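Local atomic coordinates of ribose-phosphate pyrophosphokinase (Sulfolobus solfataricus, PDB entry 4TWB), a protein that catalyses the transfer of the pyrophosphoryl group of ATP to the 1-hydroxyl of ribose 5-phosphate, yielding the biosynthetic precursor PRPP. Residues I45-D57 and L77-A90. Sequence-based numbering, arbitrary orientation.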
ATOM      1  N   ILE A  45       6.586 -23.365 -11.494  1.00 67.52           N
ATOM      2  CA  ILE A  45       7.559 -23.124 -10.449  1.00 53.02           C
ATOM      3  C   ILE A  45       7.548 -24.339  -9.553  1.00 66.46           C
ATOM      4  O   ILE A  45       8.425 -24.511  -8.716  1.00 67.75           O
ATOM      5  CB  ILE A  45       7.126 -21.920  -9.603  1.00 64.39           C
ATOM      6  CG1 ILE A  45       7.352 -20.611 -10.362  1.00 54.50           C
ATOM      7  CG2 ILE A  45       7.853 -21.893  -8.278  1.00 58.60           C
ATOM      8  CD1 ILE A  45       6.788 -19.430  -9.623  1.00 57.98           C
ATOM      9  N   ARG A  46       6.538 -25.181  -9.755  1.00 70.18           N
ATOM     10  CA  ARG A  46       6.242 -26.319  -8.881  1.00 76.16           C
ATOM     11  C   ARG A  46       7.269 -26.593  -7.767  1.00 82.21           C
ATOM     12  O   ARG A  46       6.931 -26.498  -6.588  1.00 88.01           O
ATOM     13  CB  ARG A  46       5.929 -27.583  -9.704  1.00100.50           C
ATOM     14  CG  ARG A  46       5.443 -28.796  -8.890  1.00105.78           C
ATOM     15  CD  ARG A  46       4.447 -28.433  -7.776  1.00 79.58           C
ATOM     16  NE  ARG A  46       3.294 -27.673  -8.260  1.00 97.06           N
ATOM     17  CZ  ARG A  46       2.297 -27.255  -7.484  1.00 98.82           C
ATOM     18  NH1 ARG A  46       2.305 -27.530  -6.181  1.00 76.54           N
ATOM     19  NH2 ARG A  46       1.290 -26.564  -8.007  1.00 78.71           N
ATOM     20  N   ASP A  47       8.511 -26.927  -8.110  1.00 56.51           N
ATOM     21  CA  ASP A  47       9.478 -27.222  -7.046  1.00 72.45           C
ATOM     22  C   ASP A  47      10.768 -26.398  -7.085  1.00 78.38           C
ATOM     23  O   ASP A  47      11.769 -26.753  -6.453  1.00 66.24           O
ATOM     24  CB  ASP A  47       9.777 -28.720  -6.984  1.00 82.44           C
ATOM     25  CG  ASP A  47       8.797 -29.466  -6.095  1.00 99.96           C
ATOM     26  OD1 ASP A  47       8.783 -29.197  -4.872  1.00 90.00           O
ATOM     27  OD2 ASP A  47       8.043 -30.316  -6.621  1.00100.74           O
ATOM     28  N   GLU A  48      10.714 -25.283  -7.805  1.00 66.86           N
ATOM     29  CA  GLU A  48      11.849 -24.387  -7.959  1.00 62.20           C
ATOM     30  C   GLU A  48      12.208 -23.621  -6.672  1.00 65.73           C
ATOM     31  O   GLU A  48      11.362 -23.409  -5.794  1.00 59.04           O
ATOM     32  CB  GLU A  48      11.555 -23.397  -9.083  1.00 49.98           C
ATOM     33  CG  GLU A  48      12.742 -23.099  -9.963  1.00 78.71           C
ATOM     34  CD  GLU A  48      13.121 -24.287 -10.812  1.00 87.47           C
ATOM     35  OE1 GLU A  48      12.237 -24.766 -11.566  1.00 63.56           O
ATOM     36  OE2 GLU A  48      14.291 -24.736 -10.713  1.00 81.01           O
ATOM     37  N   GLU A  49      13.478 -23.229  -6.558  1.00 60.44           N
ATOM     38  CA  GLU A  49      13.899 -22.262  -5.551  1.00 50.44           C
ATOM     39  C   GLU A  49      13.834 -20.888  -6.196  1.00 59.71           C
ATOM     40  O   GLU A  49      14.390 -20.664  -7.275  1.00 53.33           O
ATOM     41  CB  GLU A  49      15.319 -22.548  -5.082  1.00 58.79           C
ATOM     42  CG  GLU A  49      15.411 -23.557  -3.950  1.00 66.68           C
ATOM     43  CD  GLU A  49      16.852 -23.855  -3.550  1.00 80.89           C
ATOM     44  OE1 GLU A  49      17.128 -23.937  -2.328  1.00 72.09           O
ATOM     45  OE2 GLU A  49      17.704 -24.004  -4.460  1.00 74.28           O
ATOM     46  N   VAL A  50      13.147 -19.958  -5.552  1.00 52.10           N
ATOM     47  CA  VAL A  50      12.903 -18.674  -6.189  1.00 44.21           C
ATOM     48  C   VAL A  50      13.716 -17.523  -5.594  1.00 42.85           C
ATOM     49  O   VAL A  50      13.965 -17.451  -4.387  1.00 44.19           O
ATOM     50  CB  VAL A  50      11.413 -18.322  -6.170  1.00 47.78           C
ATOM     51  CG1 VAL A  50      11.166 -17.017  -6.913  1.00 46.10           C
ATOM     52  CG2 VAL A  50      10.620 -19.439  -6.797  1.00 47.60           C
ATOM     53  N   LEU A  51      14.150 -16.635  -6.475  1.00 42.16           N
ATOM     54  CA  LEU A  51      14.765 -15.389  -6.062  1.00 44.31           C
ATOM     55  C   LEU A  51      13.860 -14.282  -6.551  1.00 45.17           C
ATOM     56  O   LEU A  51      13.873 -13.947  -7.737  1.00 42.03           O
ATOM     57  CB  LEU A  51      16.156 -15.228  -6.678  1.00 45.62           C
ATOM     58  CG  LEU A  51      17.243 -16.213  -6.248  1.00 46.79           C
ATOM     59  CD1 LEU A  51      18.590 -15.799  -6.825  1.00 29.05           C
ATOM     60  CD2 LEU A  51      17.311 -16.323  -4.731  1.00 47.29           C
ATOM     61  N   LEU A  52      13.065 -13.733  -5.635  1.00 37.69           N
ATOM     62  CA  LEU A  52      12.150 -12.655  -5.962  1.00 36.06           C
ATOM     63  C   LEU A  52      12.884 -11.323  -5.831  1.00 34.29           C
ATOM     64  O   LEU A  52      13.469 -11.031  -4.789  1.00 40.55           O
ATOM     65  CB  LEU A  52      10.969 -12.683  -4.996  1.00 35.25           C
ATOM     66  CG  LEU A  52       9.623 -12.067  -5.405  1.00 34.91           C
ATOM     67  CD1 LEU A  52       9.027 -11.374  -4.183  1.00 30.05           C
ATOM     68  CD2 LEU A  52       9.733 -11.108  -6.574  1.00 27.28           C
ATOM     69  N   VAL A  53      12.868 -10.522  -6.887  1.00 28.14           N
ATOM     70  CA  VAL A  53      13.360  -9.161  -6.813  1.00 29.82           C
ATOM     71  C   VAL A  53      12.207  -8.155  -6.802  1.00 35.56           C
ATOM     72  O   VAL A  53      11.520  -7.986  -7.806  1.00 34.98           O
ATOM     73  CB  VAL A  53      14.276  -8.847  -7.989  1.00 36.26           C
ATOM     74  CG1 VAL A  53      14.701  -7.376  -7.942  1.00 32.39           C
ATOM     75  CG2 VAL A  53      15.492  -9.764  -7.962  1.00 29.08           C
ATOM     76  N   GLN A  54      12.000  -7.513  -5.653  1.00 27.64           N
ATOM     77  CA  GLN A  54      10.992  -6.467  -5.481  1.00 35.14           C
ATOM     78  C   GLN A  54      11.560  -5.380  -4.598  1.00 33.57           C
ATOM     79  O   GLN A  54      11.757  -5.599  -3.410  1.00 31.74           O
ATOM     80  CB  GLN A  54       9.733  -7.001  -4.783  1.00 29.88           C
ATOM     81  CG  GLN A  54       8.525  -7.150  -5.674  1.00 42.73           C
ATOM     82  CD  GLN A  54       8.028  -5.835  -6.234  1.00 37.68           C
ATOM     83  OE1 GLN A  54       8.290  -5.507  -7.384  1.00 47.82           O
ATOM     84  NE2 GLN A  54       7.308  -5.082  -5.428  1.00 33.12           N
ATOM     85  N   THR A  55      11.819  -4.207  -5.152  1.00 34.39           N
ATOM     86  CA  THR A  55      12.221  -3.101  -4.305  1.00 39.85           C
ATOM     87  C   THR A  55      10.960  -2.394  -3.870  1.00 36.34           C
ATOM     88  O   THR A  55       9.923  -2.555  -4.496  1.00 37.93           O
ATOM     89  CB  THR A  55      13.161  -2.123  -5.018  1.00 33.81           C
ATOM     90  OG1 THR A  55      13.822  -1.313  -4.042  1.00 40.42           O
ATOM     91  CG2 THR A  55      12.396  -1.233  -5.958  1.00 29.65           C
ATOM     92  N   THR A  56      11.035  -1.624  -2.792  1.00 33.38           N
ATOM     93  CA  THR A  56       9.848  -0.964  -2.278  1.00 30.86           C
ATOM     94  C   THR A  56      10.009   0.547  -2.178  1.00 35.49           C
ATOM     95  O   THR A  56       9.489   1.168  -1.252  1.00 36.25           O
ATOM     96  CB  THR A  56       9.384  -1.565  -0.929  1.00 32.90           C
ATOM     97  OG1 THR A  56      10.379  -1.341   0.075  1.00 31.94           O
ATOM     98  CG2 THR A  56       9.134  -3.062  -1.071  1.00 25.85           C
ATOM     99  N   ASP A  57      10.717   1.133  -3.144  1.00 34.09           N
ATOM    100  CA  ASP A  57      10.756   2.591  -3.291  1.00 35.56           C
ATOM    101  C   ASP A  57       9.375   3.162  -3.660  1.00 43.76           C
ATOM    102  O   ASP A  57       8.409   2.413  -3.799  1.00 41.71           O
ATOM    103  CB  ASP A  57      11.817   3.022  -4.315  1.00 29.47           C
ATOM    104  CG  ASP A  57      11.565   2.468  -5.703  1.00 42.16           C
ATOM    105  OD1 ASP A  57      12.046   3.078  -6.684  1.00 75.91           O
ATOM    106  OD2 ASP A  57      10.896   1.427  -5.825  1.00 45.35           O
ATOM    107  N   LEU A  77       2.085 -21.438  -5.537  1.00 45.75           N
ATOM    108  CA  LEU A  77       2.358 -22.124  -6.792  1.00 39.61           C
ATOM    109  C   LEU A  77       3.358 -23.275  -6.648  1.00 47.69           C
ATOM    110  O   LEU A  77       3.802 -23.843  -7.649  1.00 51.35           O
ATOM    111  CB  LEU A  77       2.851 -21.131  -7.838  1.00 40.97           C
ATOM    112  CG  LEU A  77       1.778 -20.258  -8.489  1.00 48.93           C
ATOM    113  CD1 LEU A  77       2.412 -19.033  -9.138  1.00 53.60           C
ATOM    114  CD2 LEU A  77       1.015 -21.065  -9.516  1.00 42.06           C
ATOM    115  N   GLY A  78       3.720 -23.603  -5.409  1.00 41.13           N
ATOM    116  CA  GLY A  78       4.554 -24.760  -5.145  1.00 51.98           C
ATOM    117  C   GLY A  78       6.019 -24.536  -4.802  1.00 64.85           C
ATOM    118  O   GLY A  78       6.648 -25.429  -4.226  1.00 78.15           O
ATOM    119  N   ALA A  79       6.564 -23.372  -5.158  1.00 46.29           N
ATOM    120  CA  ALA A  79       7.979 -23.058  -4.939  1.00 52.42           C
ATOM    121  C   ALA A  79       8.577 -23.723  -3.695  1.00 65.16           C
ATOM    122  O   ALA A  79       7.898 -23.854  -2.667  1.00 51.75           O
ATOM    123  CB  ALA A  79       8.170 -21.558  -4.860  1.00 51.21           C
ATOM    124  N   LYS A  80       9.852 -24.116  -3.787  1.00 59.67           N
ATOM    125  CA  LYS A  80      10.516 -24.857  -2.709  1.00 57.11           C
ATOM    126  C   LYS A  80      11.072 -23.920  -1.643  1.00 63.95           C
ATOM    127  O   LYS A  80      11.127 -24.248  -0.448  1.00 52.92           O
ATOM    128  CB  LYS A  80      11.638 -25.746  -3.265  1.00 67.67           C
ATOM    129  CG  LYS A  80      12.006 -26.950  -2.379  1.00 80.69           C
ATOM    130  CD  LYS A  80      10.908 -28.038  -2.395  1.00120.85           C
ATOM    131  CE  LYS A  80       9.721 -27.708  -1.470  1.00117.28           C
ATOM    132  NZ  LYS A  80       8.434 -28.386  -1.849  1.00 86.52           N
ATOM    133  N   LYS A  81      11.482 -22.742  -2.089  1.00 58.79           N
ATOM    134  CA  LYS A  81      12.055 -21.745  -1.192  1.00 50.14           C
ATOM    135  C   LYS A  81      11.845 -20.368  -1.806  1.00 51.54           C
ATOM    136  O   LYS A  81      11.988 -20.185  -3.024  1.00 45.59           O
ATOM    137  CB  LYS A  81      13.547 -22.007  -1.007  1.00 48.33           C
ATOM    138  CG  LYS A  81      14.180 -21.345   0.210  1.00 50.41           C
ATOM    139  CD  LYS A  81      15.685 -21.203   0.016  1.00 54.03           C
ATOM    140  CE  LYS A  81      16.410 -21.041   1.342  1.00 57.86           C
ATOM    141  NZ  LYS A  81      17.889 -21.054   1.145  1.00 66.25           N
ATOM    142  N   LEU A  82      11.480 -19.406  -0.967  1.00 44.53           N
ATOM    143  CA  LEU A  82      11.307 -18.045  -1.439  1.00 48.18           C
ATOM    144  C   LEU A  82      12.392 -17.184  -0.815  1.00 47.48           C
ATOM    145  O   LEU A  82      12.497 -17.091   0.414  1.00 35.93           O
ATOM    146  CB  LEU A  82       9.931 -17.492  -1.058  1.00 38.53           C
ATOM    147  CG  LEU A  82       9.308 -16.480  -2.023  1.00 40.77           C
ATOM    148  CD1 LEU A  82       8.591 -15.403  -1.225  1.00 44.24           C
ATOM    149  CD2 LEU A  82      10.324 -15.861  -2.981  1.00 33.03           C
ATOM    150  N   THR A  83      13.200 -16.568  -1.674  1.00 39.95           N
ATOM    151  CA  THR A  83      14.160 -15.567  -1.243  1.00 35.91           C
ATOM    152  C   THR A  83      13.720 -14.231  -1.803  1.00 38.35           C
ATOM    153  O   THR A  83      13.653 -14.036  -3.022  1.00 33.63           O
ATOM    154  CB  THR A  83      15.574 -15.882  -1.734  1.00 41.66           C
ATOM    155  OG1 THR A  83      16.067 -17.045  -1.055  1.00 49.08           O
ATOM    156  CG2 THR A  83      16.491 -14.707  -1.461  1.00 32.03           C
ATOM    157  N   ALA A  84      13.402 -13.308  -0.905  1.00 31.21           N
ATOM    158  CA  ALA A  84      12.957 -11.989  -1.321  1.00 31.37           C
ATOM    159  C   ALA A  84      14.112 -11.020  -1.292  1.00 31.58           C
ATOM    160  O   ALA A  84      14.649 -10.715  -0.229  1.00 32.54           O
ATOM    161  CB  ALA A  84      11.838 -11.502  -0.421  1.00 33.54           C
ATOM    162  N   ILE A  85      14.497 -10.553  -2.468  1.00 28.49           N
ATOM    163  CA  ILE A  85      15.532  -9.543  -2.589  1.00 34.22           C
ATOM    164  C   ILE A  85      14.836  -8.200  -2.705  1.00 32.84           C
ATOM    165  O   ILE A  85      14.281  -7.854  -3.749  1.00 35.74           O
ATOM    166  CB  ILE A  85      16.428  -9.786  -3.825  1.00 38.50           C
ATOM    167  CG1 ILE A  85      17.214 -11.092  -3.676  1.00 34.62           C
ATOM    168  CG2 ILE A  85      17.383  -8.609  -4.048  1.00 24.54           C
ATOM    169  CD1 ILE A  85      17.739 -11.611  -5.004  1.00 29.79           C
ATOM    170  N   VAL A  86      14.821  -7.458  -1.615  1.00 28.06           N
ATOM    171  CA  VAL A  86      14.206  -6.146  -1.630  1.00 25.89           C
ATOM    172  C   VAL A  86      15.287  -5.114  -1.371  1.00 28.92           C
ATOM    173  O   VAL A  86      15.697  -4.902  -0.223  1.00 39.43           O
ATOM    174  CB  VAL A  86      12.981  -6.088  -0.663  1.00 29.23           C
ATOM    175  CG1 VAL A  86      12.919  -7.340   0.179  1.00 25.10           C
ATOM    176  CG2 VAL A  86      12.955  -4.819   0.190  1.00 26.30           C
ATOM    177  N   PRO A  87      15.811  -4.528  -2.459  1.00 32.41           N
ATOM    178  CA  PRO A  87      16.943  -3.597  -2.420  1.00 30.45           C
ATOM    179  C   PRO A  87      16.720  -2.445  -1.440  1.00 39.01           C
ATOM    180  O   PRO A  87      17.528  -2.238  -0.538  1.00 42.00           O
ATOM    181  CB  PRO A  87      17.038  -3.098  -3.868  1.00 33.88           C
ATOM    182  CG  PRO A  87      16.533  -4.247  -4.678  1.00 32.79           C
ATOM    183  CD  PRO A  87      15.429  -4.868  -3.840  1.00 29.28           C
ATOM    184  N   TYR A  88      15.646  -1.693  -1.617  1.00 36.52           N
ATOM    185  CA  TYR A  88      15.276  -0.697  -0.620  1.00 34.21           C
ATOM    186  C   TYR A  88      14.041  -1.168   0.148  1.00 31.32           C
ATOM    187  O   TYR A  88      12.966  -1.312  -0.429  1.00 41.72           O
ATOM    188  CB  TYR A  88      15.013   0.668  -1.262  1.00 21.03           C
ATOM    189  CG  TYR A  88      14.476   1.683  -0.276  1.00 34.25           C
ATOM    190  CD1 TYR A  88      15.274   2.167   0.756  1.00 33.05           C
ATOM    191  CD2 TYR A  88      13.166   2.147  -0.363  1.00 37.80           C
ATOM    192  CE1 TYR A  88      14.783   3.091   1.673  1.00 38.94           C
ATOM    193  CE2 TYR A  88      12.664   3.067   0.550  1.00 39.17           C
ATOM    194  CZ  TYR A  88      13.479   3.537   1.565  1.00 47.36           C
ATOM    195  OH  TYR A  88      12.987   4.450   2.472  1.00 50.37           O
ATOM    196  N   LEU A  89      14.199  -1.416   1.441  1.00 29.70           N
ATOM    197  CA  LEU A  89      13.088  -1.819   2.282  1.00 27.52           C
ATOM    198  C   LEU A  89      12.418  -0.585   2.892  1.00 35.83           C
ATOM    199  O   LEU A  89      13.050   0.173   3.617  1.00 36.82           O
ATOM    200  CB  LEU A  89      13.582  -2.757   3.382  1.00 24.98           C
ATOM    201  CG  LEU A  89      12.501  -3.258   4.345  1.00 37.71           C
ATOM    202  CD1 LEU A  89      11.339  -3.860   3.578  1.00 19.93           C
ATOM    203  CD2 LEU A  89      13.077  -4.265   5.319  1.00 26.84           C
ATOM    204  N   ALA A  90      11.136  -0.383   2.599  1.00 37.86           N
ATOM    205  CA  ALA A  90      10.417   0.800   3.087  1.00 36.03           C
ATOM    206  C   ALA A  90      10.075   0.693   4.570  1.00 30.23           C
ATOM    207  O   ALA A  90      10.096  -0.382   5.142  1.00 39.06           O
ATOM    208  CB  ALA A  90       9.155   1.055   2.255  1.00 30.27           C
TER
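A79, just after the helix 60-76 has ended, packs its methyl against both I45 CG2 and V50 CG2, A79 CB lying 3.8 Å from V50 CG2. Beside it, K80 N binds E48 O, while the bent side chain of K80 runs alongside D47 and brings NZ 3.1 Å from OD1 in a salt bridge, although both residues are poorly ordered. The strands 49-53 and 81-86 run parallel, with their axes 22° apart. K81 O receives V50 N, T83 bonds V50 and L52 through its N and O, and I85 does the same with L52 and Q54. Side chains alternate across this sheet. On one face L82 CD2 meets L52 CB at 3.8 Å; on the other T83 CB touches L51 CD2 at 3.5 Å, and the I85 side chain slants across that of V53, CD1 lying 4.1 Å from CG2.

Side-chain hydroxyls can continue a parallel pairing past its backbone bonds, as two threonines illustrate. Y88 N donates to T55 OG1, which also bonds T270 O. Y88 O accepts twice from T56, from N and from OG1 (2.6 Å), and the same OG1 receives A90 N at 2.8 Å. With chi1 at 64°, OG1 sits between its own backbone N and carbonyl carbon, where it can link both backbone groups. A valine here would probably leave A90 N without its acceptor and Y88 O with only T56 N, holding the segment after Y88 less firmly. This is the parallel strand pair of a beta-alpha-beta crossover, connected by helix 60-76, in the N-terminal PRTase-like domain; the loop following strand 81-86 brings the Y88 side chain to about 6 Å from a bound AMP.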